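Conserved hypothetical protein (Sulfolobus solfataricus, PDB 2FNA) binds ADP together with magnesium as an archaeal AAA+ ATPase, and probably couples ATP hydrolysis to a cellular process that remains unidentified. Local coordinates at residues E23-L28 / S44-I49; D10-K13 / R18-E21; G37-G42 / K65-N70. All coordinates share one frame; numbering follows the deposited sequence.

Contact 1: E23-L28 / S44-I49; sequences EKLKGL and SSIIKI. With MG (magnesium ion), chain C; ADP (adenosine-5'-diphosphate), chain D; EDO (1,2-ethanediol), chain H.
Leu25 meets Ile46 and Ile47 through one methyl, CD1, which makes the close apolar contacts between two helices of this P-loop ATPase. With CG anti to the backbone N (chi1 179°), the leucine is thrown outward from its helix, and CD1 arrives 3.6 Å from Ile46 CD1. The two side chains cross obliquely. Ile46 holds CG1 in the crowded position between backbone N and carbonyl carbon (chi1 63°), which turns its CD1 to the leucine. Ile47 contributes differently: its CB points away, yet CG1 still passes 4.0 Å from Leu25 CD1, and the same methyl lies 3.9 Å from Ile47 CA, against the helix backbone itself.

At the start of helix 43-54, Ser44 OG and ADP O3B ligate the magnesium ion together with four waters, while Asp144 is hydrogen-bonded to that hydroxyl from the second shell. Ser45 grips ADP O1A twice, from N at 2.9 Å and from OG at 2.6 Å. Farther along, Lys48 NZ donates to O1 of an ethanediol probably from the crystallisation liquor; an alanine here is likely to uncover the side of Tyr60 that the lysine touches, besides losing that diol.

Beneath the pair runs the parallel sheet: Ile47 rests on strands 171-177 and 58-62, Ile46 on Val204 of strand 202-206, and Phe15 packs on Ile46 and Ile49.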
# COMPACT_ATOMS: atom_id res chain seq x y z
N GLU A 23 -6.75 2.92 16.26
CA GLU A 23 -7.93 2.56 17.02
C GLU A 23 -9.11 2.34 16.07
O GLU A 23 -9.90 1.43 16.25
CB GLU A 23 -8.25 3.64 18.04
CG GLU A 23 -9.41 3.29 19.04
N LYS A 24 -9.24 3.19 15.06
CA LYS A 24 -10.27 3.03 14.03
C LYS A 24 -10.11 1.72 13.23
O LYS A 24 -11.08 1.00 13.00
CB LYS A 24 -10.26 4.22 13.06
CG LYS A 24 -11.32 4.12 11.95
CD LYS A 24 -11.62 5.45 11.29
CE LYS A 24 -12.79 5.33 10.32
NZ LYS A 24 -12.96 6.56 9.51
N LEU A 25 -8.89 1.46 12.76
CA LEU A 25 -8.56 0.19 12.12
C LEU A 25 -8.95 -1.02 12.95
O LEU A 25 -9.63 -1.93 12.48
CB LEU A 25 -7.07 0.13 11.83
CG LEU A 25 -6.52 -1.14 11.17
CD1 LEU A 25 -5.20 -0.84 10.49
CD2 LEU A 25 -6.36 -2.30 12.13
N LYS A 26 -8.51 -1.04 14.20
CA LYS A 26 -8.84 -2.09 15.15
C LYS A 26 -10.33 -2.27 15.42
O LYS A 26 -10.75 -3.35 15.84
CB LYS A 26 -8.10 -1.83 16.48
CG LYS A 26 -6.61 -2.11 16.40
CD LYS A 26 -5.89 -1.77 17.72
CE LYS A 26 -6.24 -2.72 18.83
NZ LYS A 26 -5.95 -2.13 20.18
N GLY A 27 -11.13 -1.22 15.22
CA GLY A 27 -12.57 -1.27 15.40
C GLY A 27 -13.28 -2.18 14.41
O GLY A 27 -14.38 -2.65 14.69
N LEU A 28 -12.65 -2.43 13.26
CA LEU A 28 -13.21 -3.32 12.24
C LEU A 28 -14.70 -2.98 12.07
O LEU A 28 -15.57 -3.83 12.17
CB LEU A 28 -13.01 -4.79 12.66
CG LEU A 28 -11.55 -5.29 12.82
CD1 LEU A 28 -11.52 -6.70 13.40
CD2 LEU A 28 -10.77 -5.27 11.53
N SER A 44 1.29 -0.65 6.23
CA SER A 44 1.57 -2.04 6.64
C SER A 44 1.87 -2.10 8.15
O SER A 44 1.45 -3.04 8.83
CB SER A 44 2.71 -2.67 5.82
OG SER A 44 2.40 -2.75 4.43
N SER A 45 2.55 -1.08 8.68
CA SER A 45 2.82 -0.96 10.12
C SER A 45 1.56 -0.95 11.01
O SER A 45 1.46 -1.72 12.01
CB SER A 45 3.69 0.28 10.42
OG SER A 45 4.97 0.25 9.76
N ILE A 46 0.59 -0.09 10.71
CA ILE A 46 -0.58 -0.03 11.59
C ILE A 46 -1.43 -1.29 11.48
O ILE A 46 -2.09 -1.65 12.44
CB ILE A 46 -1.48 1.21 11.39
CG1 ILE A 46 -2.12 1.27 9.99
CG2 ILE A 46 -0.74 2.47 11.74
CD1 ILE A 46 -3.36 2.16 9.98
N ILE A 47 -1.39 -1.93 10.31
CA ILE A 47 -2.08 -3.20 10.08
C ILE A 47 -1.46 -4.28 10.95
O ILE A 47 -2.17 -5.02 11.64
CB ILE A 47 -2.06 -3.60 8.59
CG1 ILE A 47 -2.95 -2.65 7.78
CG2 ILE A 47 -2.59 -5.02 8.36
CD1 ILE A 47 -2.91 -2.87 6.29
N LYS A 48 -0.13 -4.38 10.91
CA LYS A 48 0.60 -5.31 11.77
C LYS A 48 0.41 -5.02 13.27
O LYS A 48 0.13 -5.92 14.04
CB LYS A 48 2.06 -5.26 11.43
CG LYS A 48 2.34 -5.86 10.05
CD LYS A 48 3.70 -5.44 9.51
CE LYS A 48 4.50 -6.61 9.13
NZ LYS A 48 4.88 -7.39 10.35
N ILE A 49 0.51 -3.76 13.66
CA ILE A 49 0.27 -3.37 15.04
C ILE A 49 -1.15 -3.76 15.41
O ILE A 49 -1.36 -4.38 16.45
CB ILE A 49 0.51 -1.85 15.24
CG1 ILE A 49 2.01 -1.54 15.14
CG2 ILE A 49 -0.08 -1.35 16.56
CD1 ILE A 49 2.29 -0.07 14.95
MG MG C . 3.10 -1.41 2.89
PB ADP D . 3.50 1.64 3.84
O1B ADP D . 2.47 2.72 3.98
O2B ADP D . 4.36 1.85 2.59
O3B ADP D . 3.04 0.24 4.05
PA ADP D . 5.31 1.01 6.08
O1A ADP D . 4.47 0.49 7.20
O2A ADP D . 5.96 -0.07 5.31
O3A ADP D . 4.56 2.03 5.06
O5' ADP D . 6.30 2.08 6.73
C5' ADP D . 7.39 2.66 6.00
C4' ADP D . 8.59 2.85 6.93
O4' ADP D . 8.39 3.93 7.82
C3' ADP D . 8.89 1.67 7.81
O3' ADP D . 10.31 1.71 8.09
C2' ADP D . 8.15 1.97 9.09
O2' ADP D . 8.74 1.35 10.23
C1' ADP D . 8.32 3.46 9.16
N9 ADP D . 7.22 4.20 9.78
C8 ADP D . 6.16 4.72 9.12
N7 ADP D . 5.38 5.39 9.97
C5 ADP D . 5.93 5.28 11.20
C6 ADP D . 5.63 5.75 12.57
N6 ADP D . 4.52 6.48 12.81
N1 ADP D . 6.50 5.44 13.58
C2 ADP D . 7.62 4.73 13.36
N3 ADP D . 7.96 4.27 12.14
C4 ADP D . 7.17 4.52 11.06
C1 EDO H . 1.84 -9.42 11.78
O1 EDO H . 3.17 -8.97 12.07
C2 EDO H . 1.90 -10.48 10.68
O2 EDO H . 2.57 -9.99 9.51
O HOH W 1 3.77 -0.27 1.23
O HOH W 2 1.19 -1.39 2.32
O HOH W 3 5.03 -1.78 3.64
O HOH W 4 3.26 -3.21 1.78

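Contact 2: D10-K13 / R18-E21; sequences DNRK and REKE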
# COMPACT_ATOMS: atom_id res chain seq x y z
N ASP A 10 5.81 -3.62 14.05
CA ASP A 10 4.76 -4.55 14.46
C ASP A 10 4.31 -4.33 15.92
O ASP A 10 3.45 -5.06 16.40
CB ASP A 10 5.18 -6.00 14.20
CG ASP A 10 6.44 -6.42 14.97
OD1 ASP A 10 6.91 -5.67 15.86
OD2 ASP A 10 6.97 -7.51 14.68
N ASN A 11 4.90 -3.35 16.60
CA ASN A 11 4.61 -3.05 18.00
C ASN A 11 4.42 -1.56 18.11
O ASN A 11 5.22 -0.80 17.55
CB ASN A 11 5.78 -3.49 18.89
CG ASN A 11 5.42 -3.52 20.37
OD1 ASN A 11 4.98 -2.52 20.94
ND2 ASN A 11 5.62 -4.67 21.00
N ARG A 12 3.37 -1.15 18.81
CA ARG A 12 3.07 0.26 19.06
C ARG A 12 4.19 1.00 19.83
O ARG A 12 4.35 2.22 19.71
CB ARG A 12 1.80 0.35 19.87
CG ARG A 12 1.32 1.75 20.14
CD ARG A 12 0.22 1.72 21.16
NE ARG A 12 -0.96 1.05 20.63
CZ ARG A 12 -2.08 1.66 20.27
NH1 ARG A 12 -2.21 2.98 20.39
NH2 ARG A 12 -3.10 0.93 19.83
N LYS A 13 4.94 0.27 20.64
CA LYS A 13 6.03 0.86 21.42
C LYS A 13 7.14 1.39 20.50
O LYS A 13 7.91 2.24 20.91
CB LYS A 13 6.57 -0.13 22.43
CG LYS A 13 5.50 -0.48 23.51
CD LYS A 13 6.10 -1.24 24.67
CE LYS A 13 5.06 -1.56 25.71
NZ LYS A 13 4.49 -0.33 26.31
N ARG A 18 -0.12 8.16 15.41
CA ARG A 18 -1.26 7.59 14.68
C ARG A 18 -2.25 6.82 15.56
O ARG A 18 -2.82 5.82 15.12
CB ARG A 18 -0.80 6.67 13.54
CG ARG A 18 0.29 7.20 12.70
CD ARG A 18 -0.08 8.43 11.86
NE ARG A 18 0.79 8.44 10.70
CZ ARG A 18 0.94 9.45 9.87
NH1 ARG A 18 0.27 10.59 10.06
NH2 ARG A 18 1.76 9.30 8.82
N GLU A 19 -2.49 7.27 16.79
CA GLU A 19 -3.37 6.54 17.70
C GLU A 19 -4.82 6.48 17.24
O GLU A 19 -5.46 5.45 17.39
CB GLU A 19 -3.27 7.10 19.13
CG GLU A 19 -1.85 6.98 19.68
CD GLU A 19 -1.77 6.71 21.18
OE1 GLU A 19 -2.60 7.25 21.95
OE2 GLU A 19 -0.84 5.97 21.58
N LYS A 20 -5.35 7.57 16.69
CA LYS A 20 -6.73 7.59 16.20
C LYS A 20 -6.88 6.61 15.04
O LYS A 20 -7.89 5.92 14.93
CB LYS A 20 -7.13 8.99 15.70
CG LYS A 20 -7.16 10.05 16.78
N GLU A 21 -5.87 6.56 14.17
CA GLU A 21 -5.92 5.70 13.00
C GLU A 21 -5.89 4.23 13.40
O GLU A 21 -6.65 3.44 12.86
CB GLU A 21 -4.80 6.02 12.02
CG GLU A 21 -4.95 7.37 11.33
CD GLU A 21 -4.54 8.56 12.20
OE1 GLU A 21 -4.00 8.35 13.30
OE2 GLU A 21 -4.80 9.71 11.78
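Arg12 and Glu19 keep their backbones well apart, 9.1 Å between Arg12 CA and Glu19 CA, the first in a short 3-10 segment and the second in the opening turn of helix 19-27. An Asx turn at Asn11 leads into the 3-10 segment, and Arg18 occupies the N-cap position of the helix; the contact links the 3-10 segment to the first turn of that helix at the protein surface.

Long side chains bridge the gap. Arg12 sets CG anti to the backbone N and then bends at chi3 (-66°), presenting NH1 to the glutamate. Glu19 OE2 stands at the guanidinium edge, near its plane, 3.5 Å from Arg12 NH1. The N-H of this salt bridge points at the oxygen only roughly (142°), and its hydrogen bond is weak. Guanidinium and carboxylate planes are 79° apart, so one nitrogen meets one oxygen and the paired, two-bond arrangement of coplanar groups is absent. Glu19, bent at chi2, reaches across from a CB that does not itself face the arginine.

The stronger partner of Arg12 is Glu53 on helix 43-54, whose OE1 forms a salt bridge with NH2; Glu19 is thus a second, looser charge on a guanidinium already engaged. Next to this arginine, Lys13 N donates almost straight to a lone pair of Asn11 OD1, 2.8 Å away and in the plane of the carbonyl.

Contact 3: G37-G42 / K65-N70; sequences GLRRTG and KFEERN. With ADP (adenosine-5'-diphosphate), chain D.
Arg39 reaches from the phosphate-binding loop toward Glu67, and its side chain can be traced atom by atom. CB lies 3.7 Å above the guanidinium plane of the adjacent Arg40, offset toward the rim. CG is anti to the carbonyl carbon, and CG and CD carry the chain outward, nearly straight at chi2 (-174°) before a bend at chi3. NE has a long, weak ion pair with Glu277 of helix 259-282, and NH2 has another long, weak one with Glu179. NH1, the remaining tip, approaches Glu67 OE1 to 3.9 Å. That salt bridge is long and works by charge alone, because the oxygen lies well out of the guanidinium plane and no N-H points at it; the two flat groups are turned 64° from each other. A water lying in the guanidinium plane at its edge also bridges them, weakly, accepting from Arg39 NH1 at 3.3 Å and donating to Glu67 OE1 at 3.5 Å.

Behind this arginine the loop backbone holds ADP. Arg40 N donates to ADP O2B at 2.7 Å, Gly42 N to ADP O3A at 3.0 Å, and a type II turn from Leu38 to Thr41 is fastened by Thr41 OG1, which donates to Leu38 O at 2.6 Å. Glycines at both ends, amides turned onto the phosphates and Lys43 at the following helix are consistent with a Walker A P-loop.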
# COMPACT_ATOMS: atom_id res chain seq x y z
N GLY A 37 -3.16 5.78 1.99
CA GLY A 37 -1.95 6.55 2.22
C GLY A 37 -0.92 6.27 1.15
O GLY A 37 -0.89 5.18 0.60
N LEU A 38 -0.11 7.27 0.82
CA LEU A 38 0.99 7.07 -0.12
C LEU A 38 1.93 6.02 0.40
O LEU A 38 1.96 5.71 1.61
CB LEU A 38 1.77 8.38 -0.31
CG LEU A 38 0.99 9.53 -0.93
CD1 LEU A 38 1.70 10.92 -0.68
CD2 LEU A 38 0.77 9.33 -2.40
N ARG A 39 2.72 5.47 -0.50
CA ARG A 39 3.80 4.63 -0.07
C ARG A 39 4.57 5.25 1.07
O ARG A 39 4.79 6.46 1.13
CB ARG A 39 4.76 4.33 -1.21
CG ARG A 39 4.34 3.21 -2.05
CD ARG A 39 5.42 2.89 -3.06
NE ARG A 39 4.81 2.68 -4.34
CZ ARG A 39 4.10 1.61 -4.68
NH1 ARG A 39 3.93 0.61 -3.82
NH2 ARG A 39 3.57 1.55 -5.89
N ARG A 40 4.95 4.39 2.00
CA ARG A 40 5.83 4.73 3.13
C ARG A 40 5.22 5.62 4.17
O ARG A 40 5.95 6.29 4.92
CB ARG A 40 7.15 5.31 2.60
CG ARG A 40 8.01 4.26 1.99
CD ARG A 40 9.16 4.90 1.27
NE ARG A 40 8.78 5.52 -0.00
CZ ARG A 40 8.58 4.86 -1.13
NH1 ARG A 40 8.69 3.53 -1.18
NH2 ARG A 40 8.28 5.52 -2.23
N THR A 41 3.89 5.58 4.28
CA THR A 41 3.17 6.37 5.28
C THR A 41 2.80 5.55 6.54
O THR A 41 2.28 6.10 7.50
CB THR A 41 1.92 7.09 4.69
OG1 THR A 41 1.11 6.17 3.98
CG2 THR A 41 2.33 8.25 3.75
N GLY A 42 3.08 4.25 6.53
CA GLY A 42 2.90 3.41 7.70
C GLY A 42 1.73 2.46 7.63
O GLY A 42 1.31 1.92 8.66
N LYS A 65 4.68 -8.32 -3.20
CA LYS A 65 5.53 -9.23 -3.96
C LYS A 65 5.14 -9.42 -5.43
O LYS A 65 5.88 -10.07 -6.16
CB LYS A 65 5.60 -10.60 -3.27
CG LYS A 65 4.31 -11.37 -3.19
CD LYS A 65 4.53 -12.62 -2.33
CE LYS A 65 4.49 -12.32 -0.84
NZ LYS A 65 5.30 -13.29 -0.06
N PHE A 66 3.99 -8.88 -5.85
CA PHE A 66 3.60 -8.92 -7.24
C PHE A 66 3.80 -7.59 -7.95
O PHE A 66 3.45 -7.49 -9.12
CB PHE A 66 2.14 -9.36 -7.35
CG PHE A 66 1.89 -10.73 -6.81
CD1 PHE A 66 2.45 -11.83 -7.45
CD2 PHE A 66 1.15 -10.94 -5.66
CE1 PHE A 66 2.26 -13.13 -6.95
CE2 PHE A 66 0.94 -12.23 -5.17
CZ PHE A 66 1.51 -13.33 -5.84
N GLU A 67 4.36 -6.59 -7.27
CA GLU A 67 4.40 -5.23 -7.82
C GLU A 67 5.21 -5.12 -9.11
O GLU A 67 4.91 -4.28 -9.95
CB GLU A 67 4.88 -4.20 -6.79
CG GLU A 67 6.36 -4.31 -6.46
CD GLU A 67 6.74 -3.55 -5.17
OE1 GLU A 67 6.07 -2.54 -4.84
OE2 GLU A 67 7.73 -3.99 -4.51
N GLU A 68 6.21 -5.99 -9.27
CA GLU A 68 7.07 -5.97 -10.48
C GLU A 68 6.50 -6.73 -11.67
O GLU A 68 7.06 -6.67 -12.76
CB GLU A 68 8.45 -6.51 -10.15
CG GLU A 68 9.20 -5.65 -9.16
CD GLU A 68 10.54 -6.23 -8.75
OE1 GLU A 68 11.00 -7.21 -9.39
OE2 GLU A 68 11.14 -5.71 -7.79
N ARG A 69 5.37 -7.41 -11.48
CA ARG A 69 4.67 -8.11 -12.56
C ARG A 69 3.51 -7.32 -13.12
O ARG A 69 2.93 -6.49 -12.43
CB ARG A 69 4.08 -9.41 -12.05
CG ARG A 69 5.08 -10.35 -11.43
CD ARG A 69 4.35 -11.57 -10.92
NE ARG A 69 5.17 -12.26 -9.93
CZ ARG A 69 4.90 -13.46 -9.44
NH1 ARG A 69 3.84 -14.12 -9.85
NH2 ARG A 69 5.71 -14.00 -8.53
N ASN A 70 3.15 -7.63 -14.35
CA ASN A 70 2.01 -7.02 -15.03
C ASN A 70 0.76 -7.90 -14.94
O ASN A 70 -0.36 -7.46 -15.26
CB ASN A 70 2.36 -6.82 -16.51
CG ASN A 70 1.52 -5.74 -17.17
OD1 ASN A 70 1.18 -4.73 -16.55
ND2 ASN A 70 1.18 -5.95 -18.44
PB ADP D . 3.50 1.64 3.84
O1B ADP D . 2.47 2.72 3.98
O2B ADP D . 4.36 1.85 2.59
O3B ADP D . 3.04 0.24 4.05
PA ADP D . 5.31 1.01 6.08
O1A ADP D . 4.47 0.49 7.20
O2A ADP D . 5.96 -0.07 5.31
O3A ADP D . 4.56 2.03 5.06
O5' ADP D . 6.30 2.08 6.73
C5' ADP D . 7.39 2.66 6.00
C4' ADP D . 8.59 2.85 6.93
O4' ADP D . 8.39 3.93 7.82
C3' ADP D . 8.89 1.67 7.81
O3' ADP D . 10.31 1.71 8.09
C2' ADP D . 8.15 1.97 9.09
O2' ADP D . 8.74 1.35 10.23
C1' ADP D . 8.32 3.46 9.16
N9 ADP D . 7.22 4.20 9.78
C8 ADP D . 6.16 4.72 9.12
N7 ADP D . 5.38 5.39 9.97
C5 ADP D . 5.93 5.28 11.20
C6 ADP D . 5.63 5.75 12.57
N6 ADP D . 4.52 6.48 12.81
N1 ADP D . 6.50 5.44 13.58
C2 ADP D . 7.62 4.73 13.36
N3 ADP D . 7.96 4.27 12.14
C4 ADP D . 7.17 4.52 11.06
O HOH W 5 2.63 -2.41 -4.43

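How the contacts relate
Contact 1 is the core member of the set, a methyl-mediated join over the parallel sheet, whereas contacts 2 and 3 are ionic surface contacts, contact 2 on the outside and contact 3 near the middle of the chain, beside the nucleotide site. Contacts 1 and 2 share helix 19-27 and touch directly: Ile49 CG1 packs against the backbone of residues 10-12, and Lys26 and Arg12 converge on Glu53, which can offset their like charges. Contacts 1 and 3 stand farther apart, yet 37-42 runs into the helix bearing 44-49 and both touch ADP. Contact 2 approaches contact 3 where the Arg18 side chain packs near the Thr41 carbonyl.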